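Local atomic coordinates of penicillin-binding protein 2 (Pbp2) (Helicobacter pylori, PDB entry 5LP5), a protein that probably crosslinks peptidoglycan as a penicillin-binding transpeptidase in cell-wall synthesis that determines cell shape, working in complex with MreC. Residues Tyr195-Met208 / Thr219-Leu231. Sequence-based numbering, arbitrary orientation.
Sequences YNKLLQGKVGYKIM and TLEVVLPSTNNHL
Leu231 enters the angle between Tyr195 and the short helix 196-200, and this is the tightly packed end of the contact. Its CD1 meets Leu198 CD2 at 3.6 Å and its CD2 lies against Tyr195 CB at 3.8 Å, while Leu199 CD2 approaches Leu231 CB; Ile191 of helix 190-194 also packs on Leu231. Beyond the helix, toward the strands, Ser226 OG accepts a nearly straight bond from Lys202 N (3.0 Å, 164° at the hydrogen) and donates to a lone pair of Asn229 OD1, 2.7 Å away. Chi1 of 79° sets this OG between its own backbone N and carbonyl carbon, where it reaches both Lys202 N and Asn229 OD1. Asn229, a buried residue, lays its side-chain amide beside Gly201, whose CA is 3.5 Å from Asn229 OD1.

Beyond Gly204 the contact becomes a ladder with a more open side. Strands 204-208 and 219-223 run antiparallel at 166°, and Tyr205 and Val223 form a hydrogen-bonded pair. Val223 CB sits over one face of the Tyr205 ring, 4.1 Å from its centroid, a CH-pi contact, and Lys46 makes a cation-pi contact with the same ring. The extended Glu221 side chain brings OE2 to Tyr205 OH at the ring edge, a hydrogen bond modelled implausibly short and therefore doubtful. Thr219 and Val222 are themselves solvent-exposed, although Met208 on the same face is buried against strand 43-49; Thr219 OG1 is 3.6 Å from Lys206 CE. Ile207 O accepts from both Leu220 N (2.8 Å) and Glu221 N, shifting the register by one: a classic beta bulge in a hairpin whose strand 204-210 also pairs with strand 43-49, completing a three-stranded antiparallel sheet.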
ATOM      1  N   TYR A 195      11.655  10.345   7.400  1.00 32.96           N
ATOM      2  CA  TYR A 195      10.585   9.985   8.318  1.00 31.69           C
ATOM      3  C   TYR A 195      10.294   8.493   8.282  1.00 31.59           C
ATOM      4  O   TYR A 195       9.139   8.074   8.441  1.00 28.72           O
ATOM      5  CB  TYR A 195       9.329  10.833   8.032  1.00 31.55           C
ATOM      6  CG  TYR A 195       9.476  12.285   8.477  1.00 31.28           C
ATOM      7  CD1 TYR A 195       9.763  13.291   7.561  1.00 29.66           C
ATOM      8  CD2 TYR A 195       9.353  12.637   9.826  1.00 30.34           C
ATOM      9  CE1 TYR A 195       9.912  14.601   7.975  1.00 30.37           C
ATOM     10  CE2 TYR A 195       9.491  13.941  10.233  1.00 30.55           C
ATOM     11  CZ  TYR A 195       9.776  14.917   9.307  1.00 30.97           C
ATOM     12  OH  TYR A 195       9.918  16.230   9.706  1.00 35.54           O
ATOM     13  N   ASN A 196      11.353   7.688   8.114  1.00 33.82           N
ATOM     14  CA  ASN A 196      11.186   6.236   7.966  1.00 34.27           C
ATOM     15  C   ASN A 196      10.540   5.610   9.183  1.00 37.84           C
ATOM     16  O   ASN A 196       9.566   4.870   9.066  1.00 37.19           O
ATOM     17  CB  ASN A 196      12.503   5.539   7.747  1.00 34.48           C
ATOM     18  CG  ASN A 196      12.316   4.119   7.251  1.00 33.95           C
ATOM     19  OD1 ASN A 196      11.895   3.919   6.122  1.00 35.30           O
ATOM     20  ND2 ASN A 196      12.627   3.129   8.082  1.00 33.31           N
ATOM     21  N   LYS A 197      11.097   5.909  10.354  1.00 42.29           N
ATOM     22  CA  LYS A 197      10.576   5.378  11.602  1.00 44.41           C
ATOM     23  C   LYS A 197       9.092   5.628  11.759  1.00 40.78           C
ATOM     24  O   LYS A 197       8.350   4.714  12.102  1.00 39.44           O
ATOM     25  CB  LYS A 197      11.312   5.987  12.785  1.00 51.14           C
ATOM     26  CG  LYS A 197      12.718   5.466  12.934  1.00 56.94           C
ATOM     27  CD  LYS A 197      13.222   5.659  14.353  1.00 67.49           C
ATOM     28  CE  LYS A 197      14.703   5.316  14.462  1.00 76.82           C
ATOM     29  NZ  LYS A 197      15.545   6.233  13.637  1.00 84.03           N
ATOM     30  N   LEU A 198       8.672   6.864  11.516  1.00 38.49           N
ATOM     31  CA  LEU A 198       7.249   7.213  11.564  1.00 38.63           C
ATOM     32  C   LEU A 198       6.437   6.383  10.577  1.00 36.47           C
ATOM     33  O   LEU A 198       5.514   5.683  10.959  1.00 33.03           O
ATOM     34  CB  LEU A 198       7.055   8.708  11.278  1.00 39.35           C
ATOM     35  CG  LEU A 198       5.620   9.222  11.181  1.00 40.18           C
ATOM     36  CD1 LEU A 198       4.970   9.128  12.539  1.00 43.27           C
ATOM     37  CD2 LEU A 198       5.534  10.656  10.687  1.00 39.44           C
ATOM     38  N   LEU A 199       6.808   6.471   9.306  1.00 38.46           N
ATOM     39  CA  LEU A 199       6.033   5.865   8.210  1.00 38.81           C
ATOM     40  C   LEU A 199       5.904   4.348   8.345  1.00 38.95           C
ATOM     41  O   LEU A 199       4.863   3.755   8.019  1.00 33.96           O
ATOM     42  CB  LEU A 199       6.666   6.226   6.862  1.00 37.25           C
ATOM     43  CG  LEU A 199       6.471   7.700   6.489  1.00 36.87           C
ATOM     44  CD1 LEU A 199       7.456   8.138   5.405  1.00 36.83           C
ATOM     45  CD2 LEU A 199       5.028   7.942   6.048  1.00 36.01           C
ATOM     46  N   GLN A 200       6.973   3.741   8.843  1.00 40.23           N
ATOM     47  CA  GLN A 200       7.037   2.300   8.994  1.00 40.69           C
ATOM     48  C   GLN A 200       6.175   1.825  10.147  1.00 40.33           C
ATOM     49  O   GLN A 200       5.560   0.770  10.080  1.00 42.95           O
ATOM     50  CB  GLN A 200       8.480   1.865   9.241  1.00 39.65           C
ATOM     51  CG  GLN A 200       8.656   0.364   9.199  1.00 40.77           C
ATOM     52  CD  GLN A 200      10.026  -0.025   8.720  1.00 42.63           C
ATOM     53  OE1 GLN A 200      11.021   0.184   9.419  1.00 39.57           O
ATOM     54  NE2 GLN A 200      10.090  -0.573   7.505  1.00 44.76           N
ATOM     55  N   GLY A 201       6.153   2.594  11.220  1.00 39.79           N
ATOM     56  CA  GLY A 201       5.417   2.194  12.410  1.00 41.09           C
ATOM     57  C   GLY A 201       6.119   1.136  13.238  1.00 42.14           C
ATOM     58  O   GLY A 201       7.252   0.776  12.955  1.00 45.17           O
ATOM     59  N   LYS A 202       5.438   0.644  14.269  1.00 44.87           N
ATOM     60  CA  LYS A 202       6.004  -0.332  15.211  1.00 48.37           C
ATOM     61  C   LYS A 202       5.312  -1.679  15.011  1.00 47.63           C
ATOM     62  O   LYS A 202       4.092  -1.725  14.833  1.00 51.53           O
ATOM     63  CB  LYS A 202       5.815   0.113  16.664  1.00 50.58           C
ATOM     64  CG  LYS A 202       6.282   1.527  16.958  1.00 54.40           C
ATOM     65  CD  LYS A 202       5.479   2.169  18.088  1.00 57.28           C
ATOM     66  CE  LYS A 202       5.897   1.626  19.445  1.00 59.58           C
ATOM     67  NZ  LYS A 202       7.282   2.051  19.803  1.00 60.23           N
ATOM     68  N   VAL A 203       6.074  -2.769  15.034  1.00 45.20           N
ATOM     69  CA  VAL A 203       5.464  -4.089  14.992  1.00 45.64           C
ATOM     70  C   VAL A 203       4.783  -4.399  16.309  1.00 43.87           C
ATOM     71  O   VAL A 203       5.135  -3.862  17.355  1.00 42.69           O
ATOM     72  CB  VAL A 203       6.456  -5.236  14.749  1.00 48.26           C
ATOM     73  CG1 VAL A 203       6.958  -5.211  13.318  1.00 46.63           C
ATOM     74  CG2 VAL A 203       7.575  -5.219  15.792  1.00 52.47           C
ATOM     75  N   GLY A 204       3.803  -5.282  16.225  1.00 42.31           N
ATOM     76  CA  GLY A 204       3.235  -5.901  17.392  1.00 41.98           C
ATOM     77  C   GLY A 204       3.471  -7.375  17.193  1.00 41.58           C
ATOM     78  O   GLY A 204       4.070  -7.799  16.199  1.00 41.84           O
ATOM     79  N   TYR A 205       3.002  -8.163  18.139  1.00 39.39           N
ATOM     80  CA  TYR A 205       3.122  -9.597  18.025  1.00 39.59           C
ATOM     81  C   TYR A 205       1.967 -10.281  18.740  1.00 40.18           C
ATOM     82  O   TYR A 205       1.263  -9.671  19.550  1.00 37.93           O
ATOM     83  CB  TYR A 205       4.473 -10.062  18.578  1.00 38.87           C
ATOM     84  CG  TYR A 205       4.711  -9.807  20.065  1.00 38.81           C
ATOM     85  CD1 TYR A 205       4.301 -10.722  21.014  1.00 39.44           C
ATOM     86  CD2 TYR A 205       5.372  -8.672  20.505  1.00 38.19           C
ATOM     87  CE1 TYR A 205       4.508 -10.512  22.351  1.00 40.50           C
ATOM     88  CE2 TYR A 205       5.596  -8.451  21.846  1.00 39.11           C
ATOM     89  CZ  TYR A 205       5.165  -9.374  22.765  1.00 41.22           C
ATOM     90  OH  TYR A 205       5.398  -9.171  24.115  1.00 44.87           O
ATOM     91  N   LYS A 206       1.777 -11.553  18.431  1.00 41.18           N
ATOM     92  CA  LYS A 206       0.705 -12.307  19.033  1.00 44.47           C
ATOM     93  C   LYS A 206       1.167 -13.720  19.299  1.00 46.41           C
ATOM     94  O   LYS A 206       1.504 -14.432  18.377  1.00 45.62           O
ATOM     95  CB  LYS A 206      -0.480 -12.292  18.087  1.00 46.45           C
ATOM     96  CG  LYS A 206      -1.584 -13.238  18.443  1.00 49.57           C
ATOM     97  CD  LYS A 206      -2.842 -12.798  17.721  1.00 50.55           C
ATOM     98  CE  LYS A 206      -3.907 -13.869  17.809  1.00 55.97           C
ATOM     99  NZ  LYS A 206      -5.264 -13.290  17.609  1.00 62.68           N
ATOM    100  N   ILE A 207       1.219 -14.104  20.572  1.00 49.41           N
ATOM    101  CA  ILE A 207       1.689 -15.425  20.985  1.00 51.43           C
ATOM    102  C   ILE A 207       0.497 -16.301  21.357  1.00 54.40           C
ATOM    103  O   ILE A 207      -0.380 -15.884  22.113  1.00 52.47           O
ATOM    104  CB  ILE A 207       2.616 -15.335  22.201  1.00 52.48           C
ATOM    105  CG1 ILE A 207       3.782 -14.388  21.915  1.00 53.73           C
ATOM    106  CG2 ILE A 207       3.179 -16.696  22.553  1.00 52.54           C
ATOM    107  CD1 ILE A 207       4.744 -14.232  23.072  1.00 55.93           C
ATOM    108  N   MET A 208       0.487 -17.527  20.840  1.00 58.10           N
ATOM    109  CA  MET A 208      -0.686 -18.392  20.896  1.00 64.34           C
ATOM    110  C   MET A 208      -0.355 -19.816  21.296  1.00 72.44           C
ATOM    111  O   MET A 208       0.692 -20.348  20.931  1.00 79.67           O
ATOM    112  CB  MET A 208      -1.352 -18.430  19.531  1.00 64.22           C
ATOM    113  CG  MET A 208      -1.767 -17.066  19.037  1.00 64.95           C
ATOM    114  SD  MET A 208      -2.766 -17.246  17.580  1.00 71.91           S
ATOM    115  CE  MET A 208      -1.512 -17.643  16.369  1.00 74.61           C
ATOM    116  N   THR A 219      -5.237 -17.331  22.593  1.00 61.94           N
ATOM    117  CA  THR A 219      -4.235 -16.278  22.524  1.00 54.10           C
ATOM    118  C   THR A 219      -3.696 -16.108  23.938  1.00 51.58           C
ATOM    119  O   THR A 219      -4.454 -15.944  24.875  1.00 51.25           O
ATOM    120  CB  THR A 219      -4.853 -14.961  22.033  1.00 53.46           C
ATOM    121  OG1 THR A 219      -5.445 -15.159  20.743  1.00 54.84           O
ATOM    122  CG2 THR A 219      -3.821 -13.902  21.897  1.00 52.72           C
ATOM    123  N   LEU A 220      -2.382 -16.175  24.098  1.00 51.00           N
ATOM    124  CA  LEU A 220      -1.753 -16.049  25.425  1.00 51.17           C
ATOM    125  C   LEU A 220      -1.264 -14.636  25.713  1.00 46.90           C
ATOM    126  O   LEU A 220      -1.183 -14.223  26.864  1.00 44.77           O
ATOM    127  CB  LEU A 220      -0.567 -17.009  25.542  1.00 54.67           C
ATOM    128  CG  LEU A 220      -0.885 -18.497  25.348  1.00 57.29           C
ATOM    129  CD1 LEU A 220       0.375 -19.295  25.100  1.00 58.65           C
ATOM    130  CD2 LEU A 220      -1.646 -19.056  26.536  1.00 60.16           C
ATOM    131  N   GLU A 221      -0.884 -13.931  24.652  1.00 44.51           N
ATOM    132  CA  GLU A 221      -0.382 -12.564  24.727  1.00 42.39           C
ATOM    133  C   GLU A 221      -0.720 -11.857  23.407  1.00 40.22           C
ATOM    134  O   GLU A 221      -0.719 -12.463  22.335  1.00 37.23           O
ATOM    135  CB  GLU A 221       1.132 -12.585  24.964  1.00 41.77           C
ATOM    136  CG  GLU A 221       1.830 -11.242  25.035  1.00 41.65           C
ATOM    137  CD  GLU A 221       3.323 -11.365  25.440  1.00 42.18           C
ATOM    138  OE1 GLU A 221       3.863 -12.482  25.566  1.00 42.32           O
ATOM    139  OE2 GLU A 221       3.989 -10.337  25.646  1.00 41.55           O
ATOM    140  N   VAL A 222      -1.065 -10.584  23.501  1.00 40.74           N
ATOM    141  CA  VAL A 222      -1.171  -9.728  22.327  1.00 40.43           C
ATOM    142  C   VAL A 222      -0.483  -8.419  22.676  1.00 41.83           C
ATOM    143  O   VAL A 222      -0.664  -7.878  23.767  1.00 44.30           O
ATOM    144  CB  VAL A 222      -2.621  -9.400  21.899  1.00 39.17           C
ATOM    145  CG1 VAL A 222      -2.611  -8.692  20.563  1.00 37.77           C
ATOM    146  CG2 VAL A 222      -3.458 -10.639  21.776  1.00 40.14           C
ATOM    147  N   VAL A 223       0.324  -7.936  21.744  1.00 41.27           N
ATOM    148  CA  VAL A 223       0.775  -6.568  21.739  1.00 40.98           C
ATOM    149  C   VAL A 223       0.370  -6.016  20.382  1.00 40.47           C
ATOM    150  O   VAL A 223       0.739  -6.568  19.358  1.00 44.53           O
ATOM    151  CB  VAL A 223       2.299  -6.496  21.909  1.00 40.89           C
ATOM    152  CG1 VAL A 223       2.807  -5.090  21.641  1.00 40.84           C
ATOM    153  CG2 VAL A 223       2.708  -6.956  23.303  1.00 41.94           C
ATOM    154  N   LEU A 224      -0.396  -4.941  20.354  1.00 39.95           N
ATOM    155  CA  LEU A 224      -0.860  -4.389  19.064  1.00 38.63           C
ATOM    156  C   LEU A 224       0.173  -3.526  18.336  1.00 37.80           C
ATOM    157  O   LEU A 224       1.031  -2.900  18.960  1.00 36.18           O
ATOM    158  CB  LEU A 224      -2.121  -3.554  19.272  1.00 37.29           C
ATOM    159  CG  LEU A 224      -3.373  -4.279  19.720  1.00 37.45           C
ATOM    160  CD1 LEU A 224      -4.427  -3.212  19.927  1.00 39.04           C
ATOM    161  CD2 LEU A 224      -3.824  -5.302  18.685  1.00 37.38           C
ATOM    162  N   PRO A 225       0.081  -3.482  17.002  1.00 38.91           N
ATOM    163  CA  PRO A 225       0.983  -2.633  16.236  1.00 40.65           C
ATOM    164  C   PRO A 225       0.486  -1.214  16.225  1.00 44.45           C
ATOM    165  O   PRO A 225      -0.694  -0.985  16.456  1.00 46.07           O
ATOM    166  CB  PRO A 225       0.890  -3.206  14.838  1.00 38.71           C
ATOM    167  CG  PRO A 225      -0.516  -3.712  14.767  1.00 37.74           C
ATOM    168  CD  PRO A 225      -0.887  -4.181  16.140  1.00 37.99           C
ATOM    169  N   SER A 226       1.379  -0.267  15.960  1.00 51.10           N
ATOM    170  CA  SER A 226       0.987   1.127  15.813  1.00 53.57           C
ATOM    171  C   SER A 226       0.041   1.249  14.615  1.00 55.29           C
ATOM    172  O   SER A 226      -0.010   0.376  13.748  1.00 57.00           O
ATOM    173  CB  SER A 226       2.215   2.027  15.635  1.00 54.53           C
ATOM    174  OG  SER A 226       2.717   1.968  14.310  1.00 56.76           O
ATOM    175  N   THR A 227      -0.720   2.330  14.574  1.00 65.40           N
ATOM    176  CA  THR A 227      -1.744   2.477  13.550  1.00 68.66           C
ATOM    177  C   THR A 227      -1.637   3.802  12.795  1.00 68.33           C
ATOM    178  O   THR A 227      -1.486   3.793  11.578  1.00 69.69           O
ATOM    179  CB  THR A 227      -3.152   2.292  14.154  1.00 70.15           C
ATOM    180  OG1 THR A 227      -3.130   2.682  15.535  1.00 69.30           O
ATOM    181  CG2 THR A 227      -3.604   0.816  14.045  1.00 68.34           C
ATOM    182  N   ASN A 228      -1.703   4.935  13.493  1.00 71.42           N
ATOM    183  CA  ASN A 228      -1.573   6.239  12.812  1.00 76.00           C
ATOM    184  C   ASN A 228      -0.122   6.471  12.378  1.00 69.45           C
ATOM    185  O   ASN A 228       0.662   7.125  13.070  1.00 62.77           O
ATOM    186  CB  ASN A 228      -2.115   7.406  13.664  1.00 83.78           C
ATOM    187  CG  ASN A 228      -3.646   7.515  13.623  1.00 93.09           C
ATOM    188  OD1 ASN A 228      -4.291   7.189  12.622  1.00 97.67           O
ATOM    189  ND2 ASN A 228      -4.227   7.988  14.718  1.00102.02           N
ATOM    190  N   ASN A 229       0.215   5.895  11.225  1.00 65.93           N
ATOM    191  CA  ASN A 229       1.548   5.978  10.649  1.00 60.00           C
ATOM    192  C   ASN A 229       1.614   6.954   9.470  1.00 55.87           C
ATOM    193  O   ASN A 229       2.675   7.152   8.902  1.00 55.81           O
ATOM    194  CB  ASN A 229       2.004   4.590  10.200  1.00 59.13           C
ATOM    195  CG  ASN A 229       2.110   3.604  11.366  1.00 62.35           C
ATOM    196  OD1 ASN A 229       2.436   3.968  12.508  1.00 55.59           O
ATOM    197  ND2 ASN A 229       1.838   2.342  11.076  1.00 66.14           N
ATOM    198  N   HIS A 230       0.488   7.580   9.133  1.00 54.36           N
ATOM    199  CA  HIS A 230       0.401   8.512   7.991  1.00 55.01           C
ATOM    200  C   HIS A 230       1.174   9.800   8.251  1.00 50.18           C
ATOM    201  O   HIS A 230       1.481  10.139   9.393  1.00 52.10           O
ATOM    202  CB  HIS A 230      -1.053   8.901   7.730  1.00 59.70           C
ATOM    203  CG  HIS A 230      -1.621   9.767   8.809  1.00 67.24           C
ATOM    204  ND1 HIS A 230      -2.064   9.252  10.010  1.00 69.53           N
ATOM    205  CD2 HIS A 230      -1.756  11.113   8.900  1.00 68.41           C
ATOM    206  CE1 HIS A 230      -2.477  10.237  10.784  1.00 75.21           C
ATOM    207  NE2 HIS A 230      -2.303  11.377  10.134  1.00 75.89           N
ATOM    208  N   LEU A 231       1.468  10.525   7.180  1.00 47.78           N
ATOM    209  CA  LEU A 231       2.251  11.766   7.269  1.00 44.47           C
ATOM    210  C   LEU A 231       1.745  12.807   6.282  1.00 40.62           C
ATOM    211  O   LEU A 231       1.616  12.555   5.079  1.00 39.28           O
ATOM    212  CB  LEU A 231       3.738  11.501   7.011  1.00 45.25           C
ATOM    213  CG  LEU A 231       4.712  12.685   7.032  1.00 46.00           C
ATOM    214  CD1 LEU A 231       4.748  13.365   8.389  1.00 46.69           C
ATOM    215  CD2 LEU A 231       6.105  12.214   6.660  1.00 46.83           C
TER